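Long-range contacts in ribulose bisphosphate carboxylase (Hyperthermus butylicus DSM 5456, PDB 6HUN), which probably catalyses the addition of CO2 and water to ribulose 1,5-bisphosphate, yielding two molecules of 3-phosphoglycerate: residues F150-V160 and A319-V327; I166-T174 and V422-M430. All blocks are in the same frame, centred on the assembly; numbering follows the deposited sequence.

Interaction 1 (F150-V160 and A319-V327)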
ATOM      1  N   PHE A 150      18.292   2.375   8.267  1.00 35.91           N
ATOM      2  CA  PHE A 150      17.045   1.835   8.753  1.00 29.70           C
ATOM      3  C   PHE A 150      17.276   1.164  10.112  1.00 30.05           C
ATOM      4  O   PHE A 150      18.388   0.685  10.385  1.00 33.50           O
ATOM      5  CB  PHE A 150      16.505   0.813   7.757  1.00 27.73           C
ATOM      6  CG  PHE A 150      16.156   1.424   6.445  1.00 29.01           C
ATOM      7  CD1 PHE A 150      14.855   1.922   6.241  1.00 28.60           C
ATOM      8  CD2 PHE A 150      17.080   1.492   5.423  1.00 28.59           C
ATOM      9  CE1 PHE A 150      14.499   2.548   5.038  1.00 33.84           C
ATOM     10  CE2 PHE A 150      16.726   2.123   4.182  1.00 28.30           C
ATOM     11  CZ  PHE A 150      15.430   2.621   3.992  1.00 32.86           C
ATOM     12  N   PRO A 151      16.294   1.192  11.030  1.00 33.37           N
ATOM     13  CA  PRO A 151      16.595   0.718  12.412  1.00 29.98           C
ATOM     14  C   PRO A 151      16.586  -0.783  12.530  1.00 29.89           C
ATOM     15  O   PRO A 151      17.292  -1.342  13.390  1.00 30.77           O
ATOM     16  CB  PRO A 151      15.457   1.303  13.265  1.00 30.74           C
ATOM     17  CG  PRO A 151      14.325   1.519  12.231  1.00 31.57           C
ATOM     18  CD  PRO A 151      15.013   1.913  10.967  1.00 33.63           C
ATOM     19  N   GLY A 152      15.768  -1.435  11.708  1.00 28.74           N
ATOM     20  CA  GLY A 152      15.485  -2.855  11.876  1.00 26.59           C
ATOM     21  C   GLY A 152      14.667  -3.093  13.129  1.00 27.24           C
ATOM     22  O   GLY A 152      14.171  -2.156  13.788  1.00 28.70           O
ATOM     23  N   PRO A 153      14.471  -4.362  13.470  1.00 27.79           N
ATOM     24  CA  PRO A 153      13.637  -4.691  14.624  1.00 25.11           C
ATOM     25  C   PRO A 153      14.195  -4.068  15.899  1.00 27.83           C
ATOM     26  O   PRO A 153      15.432  -3.938  16.085  1.00 30.44           O
ATOM     27  CB  PRO A 153      13.684  -6.243  14.667  1.00 24.72           C
ATOM     28  CG  PRO A 153      14.018  -6.670  13.228  1.00 24.76           C
ATOM     29  CD  PRO A 153      14.920  -5.546  12.700  1.00 24.84           C
ATOM     30  N   ASN A 154      13.269  -3.651  16.772  1.00 26.95           N
ATOM     31  CA  ASN A 154      13.648  -3.089  18.081  1.00 30.98           C
ATOM     32  C   ASN A 154      14.139  -4.201  18.999  1.00 32.57           C
ATOM     33  O   ASN A 154      15.104  -4.049  19.751  1.00 32.97           O
ATOM     34  CB  ASN A 154      12.453  -2.431  18.734  1.00 28.66           C
ATOM     35  CG  ASN A 154      12.836  -1.603  19.976  1.00 32.62           C
ATOM     36  OD1 ASN A 154      13.924  -1.083  20.045  1.00 32.92           O
ATOM     37  ND2 ASN A 154      11.917  -1.461  20.927  1.00 34.85           N
ATOM     38  N   LYS A 155      13.454  -5.330  18.939  1.00 29.37           N
ATOM     39  CA  LYS A 155      13.695  -6.450  19.866  1.00 35.36           C
ATOM     40  C   LYS A 155      14.275  -7.667  19.181  1.00 34.28           C
ATOM     41  O   LYS A 155      15.257  -8.232  19.675  1.00 34.66           O
ATOM     42  CB  LYS A 155      12.400  -6.844  20.579  1.00 30.07           C
ATOM     43  CG  LYS A 155      11.836  -5.741  21.512  1.00 33.05           C
ATOM     44  CD  LYS A 155      12.761  -5.539  22.665  1.00 40.80           C
ATOM     45  CE  LYS A 155      12.256  -4.395  23.519  1.00 46.82           C
ATOM     46  NZ  LYS A 155      13.011  -4.438  24.778  1.00 49.75           N
ATOM     47  N   GLY A 156      13.757  -8.010  18.027  1.00 32.31           N
ATOM     48  CA  GLY A 156      14.183  -9.207  17.309  1.00 35.25           C
ATOM     49  C   GLY A 156      13.773 -10.488  18.038  1.00 35.24           C
ATOM     50  O   GLY A 156      13.084 -10.477  19.063  1.00 33.41           O
ATOM     51  N   ILE A 157      14.212 -11.610  17.476  1.00 31.33           N
ATOM     52  CA  ILE A 157      13.952 -12.914  18.091  1.00 29.52           C
ATOM     53  C   ILE A 157      14.397 -12.912  19.555  1.00 32.01           C
ATOM     54  O   ILE A 157      13.650 -13.283  20.474  1.00 37.52           O
ATOM     55  CB  ILE A 157      14.687 -13.986  17.288  1.00 29.92           C
ATOM     56  CG1 ILE A 157      14.027 -14.036  15.862  1.00 27.42           C
ATOM     57  CG2 ILE A 157      14.535 -15.350  17.990  1.00 31.18           C
ATOM     58  CD1 ILE A 157      14.606 -15.147  14.956  1.00 31.36           C
ATOM     59  N   GLN A 158      15.625 -12.498  19.795  1.00 35.75           N
ATOM     60  CA  GLN A 158      16.157 -12.648  21.151  1.00 39.56           C
ATOM     61  C   GLN A 158      15.471 -11.707  22.122  1.00 36.80           C
ATOM     62  O   GLN A 158      15.212 -12.080  23.270  1.00 38.33           O
ATOM     63  CB  GLN A 158      17.666 -12.483  21.148  1.00 45.37           C
ATOM     64  CG  GLN A 158      18.431 -13.674  20.479  1.00 56.84           C
ATOM     65  CD  GLN A 158      17.969 -15.124  20.856  1.00 59.96           C
ATOM     66  OE1 GLN A 158      17.788 -15.484  22.027  1.00 58.33           O
ATOM     67  NE2 GLN A 158      17.809 -15.958  19.833  1.00 58.52           N
ATOM     68  N   GLY A 159      15.115 -10.485  21.685  1.00 35.68           N
ATOM     69  CA  GLY A 159      14.441  -9.599  22.604  1.00 36.03           C
ATOM     70  C   GLY A 159      13.032 -10.033  22.934  1.00 34.89           C
ATOM     71  O   GLY A 159      12.568  -9.805  24.056  1.00 36.98           O
ATOM     72  N   VAL A 160      12.326 -10.652  21.971  1.00 32.31           N
ATOM     73  CA  VAL A 160      10.995 -11.174  22.250  1.00 31.43           C
ATOM     74  C   VAL A 160      11.102 -12.391  23.167  1.00 34.79           C
ATOM     75  O   VAL A 160      10.297 -12.566  24.101  1.00 34.21           O
ATOM     76  CB  VAL A 160      10.297 -11.553  20.944  1.00 32.54           C
ATOM     77  CG1 VAL A 160       9.017 -12.375  21.180  1.00 28.31           C
ATOM     78  CG2 VAL A 160      10.075 -10.192  20.044  1.00 29.67           C
ATOM     79  N   ALA A 319       9.879  -5.161   5.454  1.00 19.95           N
ATOM     80  CA  ALA A 319       9.314  -5.173   6.811  1.00 19.82           C
ATOM     81  C   ALA A 319      10.396  -5.319   7.893  1.00 19.28           C
ATOM     82  O   ALA A 319      10.360  -4.642   8.933  1.00 20.04           O
ATOM     83  CB  ALA A 319       8.312  -6.322   6.910  1.00 20.96           C
ATOM     84  N   ARG A 320      11.411  -6.132   7.623  1.00 19.88           N
ATOM     85  CA  ARG A 320      12.497  -6.290   8.571  1.00 24.34           C
ATOM     86  C   ARG A 320      13.328  -5.011   8.665  1.00 27.92           C
ATOM     87  O   ARG A 320      13.698  -4.574   9.756  1.00 23.28           O
ATOM     88  CB  ARG A 320      13.362  -7.461   8.120  1.00 21.67           C
ATOM     89  CG  ARG A 320      14.610  -7.606   9.026  1.00 23.84           C
ATOM     90  CD  ARG A 320      15.344  -8.960   8.676  1.00 24.85           C
ATOM     91  NE  ARG A 320      16.558  -9.121   9.519  1.00 27.21           N
ATOM     92  CZ  ARG A 320      17.473 -10.083   9.364  1.00 28.82           C
ATOM     93  NH1 ARG A 320      17.337 -10.968   8.382  1.00 28.40           N
ATOM     94  NH2 ARG A 320      18.549 -10.135  10.167  1.00 31.20           N
ATOM     95  N   MET A 321      13.609  -4.384   7.524  1.00 22.95           N
ATOM     96  CA  MET A 321      14.311  -3.087   7.557  1.00 26.24           C
ATOM     97  C   MET A 321      13.528  -2.035   8.342  1.00 25.46           C
ATOM     98  O   MET A 321      14.091  -1.308   9.178  1.00 24.49           O
ATOM     99  CB  MET A 321      14.509  -2.617   6.110  1.00 27.07           C
ATOM    100  CG  MET A 321      15.476  -3.486   5.363  1.00 29.25           C
ATOM    101  SD  MET A 321      15.404  -3.163   3.573  1.00 30.97           S
ATOM    102  CE  MET A 321      15.796  -1.444   3.786  1.00 27.77           C
ATOM    103  N   ALA A 322      12.213  -1.959   8.088  1.00 21.66           N
ATOM    104  CA  ALA A 322      11.397  -0.905   8.690  1.00 22.67           C
ATOM    105  C   ALA A 322      11.228  -1.139  10.167  1.00 25.55           C
ATOM    106  O   ALA A 322      11.100  -0.167  10.936  1.00 29.82           O
ATOM    107  CB  ALA A 322      10.016  -0.832   8.020  1.00 20.91           C
ATOM    108  N   GLY A 323      11.239  -2.410  10.584  1.00 25.31           N
ATOM    109  CA  GLY A 323      11.360  -2.685  12.000  1.00 25.24           C
ATOM    110  C   GLY A 323      10.271  -3.518  12.625  1.00 24.72           C
ATOM    111  O   GLY A 323      10.126  -3.440  13.852  1.00 29.81           O
ATOM    112  N   VAL A 324       9.592  -4.437  11.874  1.00 22.15           N
ATOM    113  CA  VAL A 324       8.764  -5.428  12.581  1.00 20.48           C
ATOM    114  C   VAL A 324       9.665  -6.389  13.346  1.00 26.08           C
ATOM    115  O   VAL A 324      10.823  -6.643  12.972  1.00 28.00           O
ATOM    116  CB  VAL A 324       7.816  -6.179  11.621  1.00 22.98           C
ATOM    117  CG1 VAL A 324       7.006  -5.133  10.732  1.00 20.47           C
ATOM    118  CG2 VAL A 324       8.574  -7.110  10.764  1.00 21.47           C
ATOM    119  N   ASP A 325       9.141  -6.912  14.458  1.00 22.82           N
ATOM    120  CA  ASP A 325       9.817  -8.001  15.158  1.00 24.09           C
ATOM    121  C   ASP A 325       9.267  -9.362  14.779  1.00 23.18           C
ATOM    122  O   ASP A 325       9.930 -10.390  15.035  1.00 25.82           O
ATOM    123  CB  ASP A 325       9.670  -7.852  16.653  1.00 25.48           C
ATOM    124  CG  ASP A 325      10.330  -6.575  17.158  1.00 27.89           C
ATOM    125  OD1 ASP A 325      11.563  -6.554  17.195  1.00 31.25           O
ATOM    126  OD2 ASP A 325       9.601  -5.599  17.394  1.00 31.46           O
ATOM    127  N   HIS A 326       8.056  -9.408  14.202  1.00 22.08           N
ATOM    128  CA  HIS A 326       7.453 -10.655  13.769  1.00 22.60           C
ATOM    129  C   HIS A 326       6.783 -10.421  12.416  1.00 25.28           C
ATOM    130  O   HIS A 326       6.202  -9.365  12.185  1.00 23.11           O
ATOM    131  CB  HIS A 326       6.315 -11.203  14.649  1.00 25.18           C
ATOM    132  CG  HIS A 326       6.456 -11.040  16.124  1.00 27.92           C
ATOM    133  ND1 HIS A 326       5.344 -10.994  16.940  1.00 33.17           N
ATOM    134  CD2 HIS A 326       7.530 -11.016  16.944  1.00 31.17           C
ATOM    135  CE1 HIS A 326       5.732 -10.950  18.211  1.00 36.49           C
ATOM    136  NE2 HIS A 326       7.053 -10.953  18.239  1.00 32.96           N
ATOM    137  N   VAL A 327       6.791 -11.427  11.542  1.00 23.54           N
ATOM    138  CA  VAL A 327       6.078 -11.216  10.254  1.00 21.57           C
ATOM    139  C   VAL A 327       5.671 -12.574   9.687  1.00 21.39           C
ATOM    140  O   VAL A 327       6.373 -13.580   9.843  1.00 23.01           O
ATOM    141  CB  VAL A 327       6.928 -10.410   9.237  1.00 26.07           C
ATOM    142  CG1 VAL A 327       7.986 -11.271   8.603  1.00 22.38           C
ATOM    143  CG2 VAL A 327       5.988  -9.873   8.051  1.00 26.48           C
TER
HETATM  144  O   HOH W   1      10.474  -3.208  16.412  1.00 25.46           O
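With CG set beside the backbone N and anti to the carbonyl carbon (chi1 -63°), Asp325 turns its carboxylate to the turn at Lys155 and Gly156, while Met321, extended as far as SD, bends at its last torsion (58°) and lays CE over a face of the Phe150 ring. OD1 of Asp325 takes two backbone N-H groups, Lys155 N on the syn side and Gly156 N on the anti side, each at 2.8 Å, both from the same face of the carboxylate and somewhat out of its plane. Gly156 suits this turn because its phi is positive. OD2 receives a water, 2.7 Å away, that also accepts from Asn154 N and donates to Gly323 O, and it is hydrogen-bonded to Ile292 N of the adjoining barrel strand.

Met321 CE sits 3.8 Å from the centroid of the Phe150 ring, a CH-pi contact with SD standing farther off above the same face, as in a Met-aromatic pair. Gly152 N donates to Met321 O at 3.0 Å. Helix 312-322 ends there in a Schellman motif with Gly323 as its C-prime residue; a side chain on Gly323, at its positive phi, would press on Gly152 O and on the carbonyl O of Ala322. The Pro153 ring lies against two carbonyls, CD 3.3 Å from Arg320 O in the last turn of the helix and CG close to Val324 O in the loop beyond. Beyond Asp325, CG2 of Val160 meets the edge of the His326 imidazole 3.6 Å from NE2, while ND1 is paired with His293.

Four donors thus share one buried carboxylate, which would favour its charged form and fix its rotation, tying the backbone at Lys155 and Gly156, where the chain enters helix 156-164, to the residue just before strand 326-328.

Interaction 2 (I166-T174 and V422-M430)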
ATOM      1  N   ILE A 166      11.014 -17.205  27.276  1.00 48.15           N
ATOM      2  CA  ILE A 166      10.897 -18.463  26.532  1.00 46.00           C
ATOM      3  C   ILE A 166      12.215 -18.678  25.796  1.00 45.88           C
ATOM      4  O   ILE A 166      12.470 -18.058  24.765  1.00 46.37           O
ATOM      5  CB  ILE A 166       9.704 -18.455  25.572  1.00 45.81           C
ATOM      6  CG1 ILE A 166       8.430 -18.148  26.346  1.00 45.17           C
ATOM      7  CG2 ILE A 166       9.617 -19.766  24.773  1.00 47.10           C
ATOM      8  CD1 ILE A 166       7.242 -17.922  25.513  1.00 41.77           C
ATOM      9  N   LYS A 167      13.049 -19.578  26.324  1.00 48.35           N
ATOM     10  CA  LYS A 167      14.435 -19.659  25.880  1.00 49.07           C
ATOM     11  C   LYS A 167      14.605 -20.312  24.508  1.00 50.54           C
ATOM     12  O   LYS A 167      15.405 -19.833  23.703  1.00 49.49           O
ATOM     13  CB  LYS A 167      15.262 -20.418  26.922  1.00 52.59           C
ATOM     14  CG  LYS A 167      16.736 -20.463  26.572  1.00 61.99           C
ATOM     15  CD  LYS A 167      17.566 -21.005  27.732  1.00 67.14           C
ATOM     16  CE  LYS A 167      19.052 -21.017  27.411  1.00 72.83           C
ATOM     17  NZ  LYS A 167      19.412 -22.106  26.458  1.00 75.59           N
ATOM     18  N   ASP A 168      13.866 -21.432  24.207  1.00 49.56           N
ATOM     19  CA  ASP A 168      14.215 -22.340  23.111  1.00 46.89           C
ATOM     20  C   ASP A 168      13.044 -22.746  22.239  1.00 44.85           C
ATOM     21  O   ASP A 168      13.212 -22.794  21.031  1.00 45.01           O
ATOM     22  CB  ASP A 168      14.862 -23.660  23.647  1.00 55.81           C
ATOM     23  CG  ASP A 168      16.164 -23.416  24.344  1.00 59.20           C
ATOM     24  OD1 ASP A 168      17.005 -22.701  23.752  1.00 68.07           O
ATOM     25  OD2 ASP A 168      16.340 -23.905  25.478  1.00 65.40           O
ATOM     26  N   ARG A 169      11.889 -23.069  22.821  1.00 45.05           N
ATOM     27  CA  ARG A 169      10.766 -23.592  22.061  1.00 44.79           C
ATOM     28  C   ARG A 169      10.149 -22.519  21.173  1.00 45.58           C
ATOM     29  O   ARG A 169      10.410 -21.331  21.360  1.00 45.14           O
ATOM     30  CB  ARG A 169       9.713 -24.167  23.005  1.00 51.81           C
ATOM     31  CG  ARG A 169       9.035 -23.155  23.884  1.00 50.54           C
ATOM     32  CD  ARG A 169       7.802 -23.754  24.476  1.00 49.60           C
ATOM     33  NE  ARG A 169       7.242 -22.977  25.571  1.00 47.20           N
ATOM     34  CZ  ARG A 169       6.395 -21.965  25.387  1.00 45.24           C
ATOM     35  NH1 ARG A 169       6.025 -21.607  24.159  1.00 42.60           N
ATOM     36  NH2 ARG A 169       5.921 -21.316  26.446  1.00 51.22           N
ATOM     37  N   PRO A 170       9.331 -22.914  20.181  1.00 39.36           N
ATOM     38  CA  PRO A 170       8.541 -21.920  19.449  1.00 38.45           C
ATOM     39  C   PRO A 170       7.552 -21.212  20.364  1.00 43.71           C
ATOM     40  O   PRO A 170       7.037 -21.780  21.328  1.00 44.01           O
ATOM     41  CB  PRO A 170       7.791 -22.752  18.386  1.00 42.90           C
ATOM     42  CG  PRO A 170       8.484 -24.059  18.314  1.00 43.00           C
ATOM     43  CD  PRO A 170       9.151 -24.302  19.644  1.00 42.01           C
ATOM     44  N   ILE A 171       7.244 -19.972  20.028  1.00 39.17           N
ATOM     45  CA  ILE A 171       6.240 -19.250  20.792  1.00 42.46           C
ATOM     46  C   ILE A 171       4.875 -19.490  20.153  1.00 37.78           C
ATOM     47  O   ILE A 171       4.757 -19.577  18.931  1.00 39.30           O
ATOM     48  CB  ILE A 171       6.640 -17.756  20.830  1.00 39.52           C
ATOM     49  CG1 ILE A 171       7.928 -17.600  21.659  1.00 45.44           C
ATOM     50  CG2 ILE A 171       5.477 -16.866  21.306  1.00 41.02           C
ATOM     51  CD1 ILE A 171       8.455 -16.175  21.636  1.00 49.75           C
ATOM     52  N   LEU A 172       3.822 -19.530  20.969  1.00 41.32           N
ATOM     53  CA  LEU A 172       2.472 -19.821  20.504  1.00 38.79           C
ATOM     54  C   LEU A 172       1.556 -18.605  20.610  1.00 42.91           C
ATOM     55  O   LEU A 172       1.557 -17.903  21.626  1.00 40.84           O
ATOM     56  CB  LEU A 172       1.876 -20.967  21.309  1.00 38.03           C
ATOM     57  CG  LEU A 172       2.835 -22.182  21.277  1.00 43.07           C
ATOM     58  CD1 LEU A 172       2.474 -23.178  22.368  1.00 45.31           C
ATOM     59  CD2 LEU A 172       2.872 -22.817  19.901  1.00 38.89           C
ATOM     60  N   ALA A 173       0.726 -18.405  19.583  1.00 40.22           N
ATOM     61  CA  ALA A 173      -0.244 -17.308  19.539  1.00 39.11           C
ATOM     62  C   ALA A 173      -1.610 -17.825  19.094  1.00 42.03           C
ATOM     63  O   ALA A 173      -1.695 -18.800  18.347  1.00 46.64           O
ATOM     64  CB  ALA A 173       0.248 -16.215  18.579  1.00 32.80           C
ATOM     65  N   THR A 174      -2.683 -17.187  19.571  1.00 40.16           N
ATOM     66  CA  THR A 174      -4.054 -17.528  19.171  1.00 43.18           C
ATOM     67  C   THR A 174      -4.874 -16.266  18.954  1.00 41.83           C
ATOM     68  O   THR A 174      -4.893 -15.403  19.830  1.00 39.09           O
ATOM     69  CB  THR A 174      -4.770 -18.369  20.228  1.00 48.26           C
ATOM     70  OG1 THR A 174      -4.147 -19.646  20.294  1.00 42.53           O
ATOM     71  CG2 THR A 174      -6.262 -18.566  19.866  1.00 50.43           C
ATOM     72  N   VAL A 422      -1.579 -28.303  22.595  1.00 53.16           N
ATOM     73  CA  VAL A 422      -0.551 -27.711  21.744  1.00 53.87           C
ATOM     74  C   VAL A 422       0.802 -27.685  22.449  1.00 53.10           C
ATOM     75  O   VAL A 422       1.829 -28.010  21.843  1.00 49.73           O
ATOM     76  CB  VAL A 422      -0.971 -26.288  21.309  1.00 48.91           C
ATOM     77  CG1 VAL A 422       0.223 -25.524  20.750  1.00 47.30           C
ATOM     78  CG2 VAL A 422      -2.035 -26.366  20.279  1.00 49.23           C
ATOM     79  N   ARG A 423       0.826 -27.279  23.730  1.00 54.19           N
ATOM     80  CA  ARG A 423       2.084 -27.216  24.482  1.00 51.37           C
ATOM     81  C   ARG A 423       2.690 -28.605  24.661  1.00 52.89           C
ATOM     82  O   ARG A 423       3.909 -28.781  24.566  1.00 52.40           O
ATOM     83  CB  ARG A 423       1.854 -26.559  25.847  1.00 55.86           C
ATOM     84  CG  ARG A 423       1.662 -25.031  25.831  1.00 53.20           C
ATOM     85  CD  ARG A 423       2.980 -24.246  25.593  1.00 49.01           C
ATOM     86  NE  ARG A 423       3.996 -24.431  26.627  1.00 55.73           N
ATOM     87  CZ  ARG A 423       4.117 -23.684  27.729  1.00 58.03           C
ATOM     88  NH1 ARG A 423       3.265 -22.694  27.979  1.00 57.63           N
ATOM     89  NH2 ARG A 423       5.091 -23.931  28.602  1.00 52.01           N
ATOM     90  N   GLN A 424       1.858 -29.609  24.897  1.00 54.85           N
ATOM     91  CA  GLN A 424       2.412 -30.956  25.003  1.00 56.34           C
ATOM     92  C   GLN A 424       2.948 -31.415  23.655  1.00 57.49           C
ATOM     93  O   GLN A 424       4.014 -32.038  23.585  1.00 56.89           O
ATOM     94  CB  GLN A 424       1.358 -31.919  25.535  1.00 58.83           C
ATOM     95  CG  GLN A 424       0.913 -31.575  26.919  1.00 60.32           C
ATOM     96  CD  GLN A 424      -0.366 -32.259  27.294  1.00 69.54           C
ATOM     97  OE1 GLN A 424      -1.077 -32.816  26.445  1.00 62.87           O
ATOM     98  NE2 GLN A 424      -0.651 -32.276  28.595  1.00 73.42           N
ATOM     99  N   ALA A 425       2.235 -31.078  22.571  1.00 54.03           N
ATOM    100  CA  ALA A 425       2.720 -31.409  21.239  1.00 54.46           C
ATOM    101  C   ALA A 425       4.067 -30.754  20.975  1.00 56.99           C
ATOM    102  O   ALA A 425       4.982 -31.401  20.455  1.00 51.07           O
ATOM    103  CB  ALA A 425       1.689 -30.997  20.189  1.00 52.07           C
ATOM    104  N   VAL A 426       4.216 -29.472  21.352  1.00 49.76           N
ATOM    105  CA  VAL A 426       5.506 -28.796  21.218  1.00 48.27           C
ATOM    106  C   VAL A 426       6.563 -29.445  22.088  1.00 50.96           C
ATOM    107  O   VAL A 426       7.737 -29.531  21.697  1.00 48.94           O
ATOM    108  CB  VAL A 426       5.338 -27.302  21.553  1.00 53.70           C
ATOM    109  CG1 VAL A 426       6.698 -26.587  21.700  1.00 54.65           C
ATOM    110  CG2 VAL A 426       4.546 -26.678  20.430  1.00 47.51           C
ATOM    111  N   GLU A 427       6.164 -29.858  23.303  1.00 51.41           N
ATOM    112  CA  GLU A 427       7.054 -30.538  24.237  1.00 63.43           C
ATOM    113  C   GLU A 427       7.599 -31.834  23.648  1.00 53.76           C
ATOM    114  O   GLU A 427       8.803 -32.101  23.727  1.00 53.88           O
ATOM    115  CB  GLU A 427       6.308 -30.810  25.542  1.00 70.74           C
ATOM    116  CG  GLU A 427       7.226 -31.014  26.743  1.00 76.92           C
ATOM    117  CD  GLU A 427       7.974 -29.730  27.102  1.00 81.72           C
ATOM    118  OE1 GLU A 427       7.555 -29.039  28.056  1.00 86.03           O
ATOM    119  OE2 GLU A 427       8.985 -29.420  26.432  1.00 79.05           O
ATOM    120  N   ALA A 428       6.741 -32.617  22.997  1.00 57.36           N
ATOM    121  CA  ALA A 428       7.211 -33.832  22.336  1.00 59.55           C
ATOM    122  C   ALA A 428       8.265 -33.513  21.278  1.00 55.76           C
ATOM    123  O   ALA A 428       9.296 -34.189  21.197  1.00 53.97           O
ATOM    124  CB  ALA A 428       6.029 -34.583  21.731  1.00 61.79           C
ATOM    125  N   ALA A 429       8.052 -32.450  20.503  1.00 55.91           N
ATOM    126  CA  ALA A 429       9.012 -32.074  19.468  1.00 53.18           C
ATOM    127  C   ALA A 429      10.344 -31.627  20.065  1.00 54.10           C
ATOM    128  O   ALA A 429      11.407 -32.004  19.564  1.00 54.17           O
ATOM    129  CB  ALA A 429       8.428 -30.968  18.580  1.00 47.81           C
ATOM    130  N   MET A 430      10.311 -30.795  21.120  1.00 49.54           N
ATOM    131  CA  MET A 430      11.551 -30.385  21.783  1.00 53.12           C
ATOM    132  C   MET A 430      12.304 -31.579  22.362  1.00 56.64           C
ATOM    133  O   MET A 430      13.539 -31.605  22.367  1.00 57.99           O
ATOM    134  CB  MET A 430      11.256 -29.380  22.902  1.00 53.20           C
ATOM    135  CG  MET A 430      10.478 -28.147  22.453  1.00 55.61           C
ATOM    136  SD  MET A 430      11.372 -27.260  21.173  1.00 52.09           S
ATOM    137  CE  MET A 430      12.876 -26.861  22.032  1.00 53.47           C
TER
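The guanidinium groups of Arg169 and Arg423 stack, centres 3.7 Å apart and planes inclined by 28°. Arg169 NH2 stands over the middle of the Arg423 group, 3.2 Å from its CZ, and the face of Arg169 turned from Arg423 carries Ile166 CG2. The like charges are probably offset by an acid for each: Arg169 NH2 is salt-bridged to Asp200 and Arg423 NH1 to Glu236. Arg169 NH1 also donates to Pro170 O at 3.0 Å, which steadies the group's rotation. Arg423 reaches the stack through bends at chi2 (-75°) and chi3, and its CD lies 3.4 Å from Leu172 CD1. A leucine in place of Arg423 would probably leave Glu236 without its mate and strip Arg169 of the flat cover on one face.

Leu172 meets Val422 tip to tip, CD1 to CG1 at 3.6 Å; Val426 CG1 approaches Pro170 CD, and Met430, an unbranched thioether bent at chi2 and chi3, brings SD to 3.8 Å from Arg169 CA. On the outside of the barrel, segment 422-430 of helix 415-431 runs roughly antiparallel to strand 171-174 (156°), the short axes 10.5 Å apart at closest, with helix 389-396 packed beside Pro170 and Val426, and helix 405-409 beside Val422.

Interactions 1 and 2 engage the first and sixth strands of the eight-stranded parallel barrel, with centres about 22 Å apart. The chain joins them directly: helix 156-164, which begins in interaction 1, is followed by strand 171-174 of interaction 2, and Val160 CG1 packs on Ile171 CD1 at 3.9 Å. Interaction 1 comes closer to the predicted magnesium site, the His326 side chain lying about 7 Å both from that of Lys203, unmodified here, and from a bound calcium ion. Interaction 2 stands on the outer side, Leu172's side chain about 13 Å from the calcium, although Val422 approaches the side chain of Val404, a predicted substrate-binding residue, to about 4 Å.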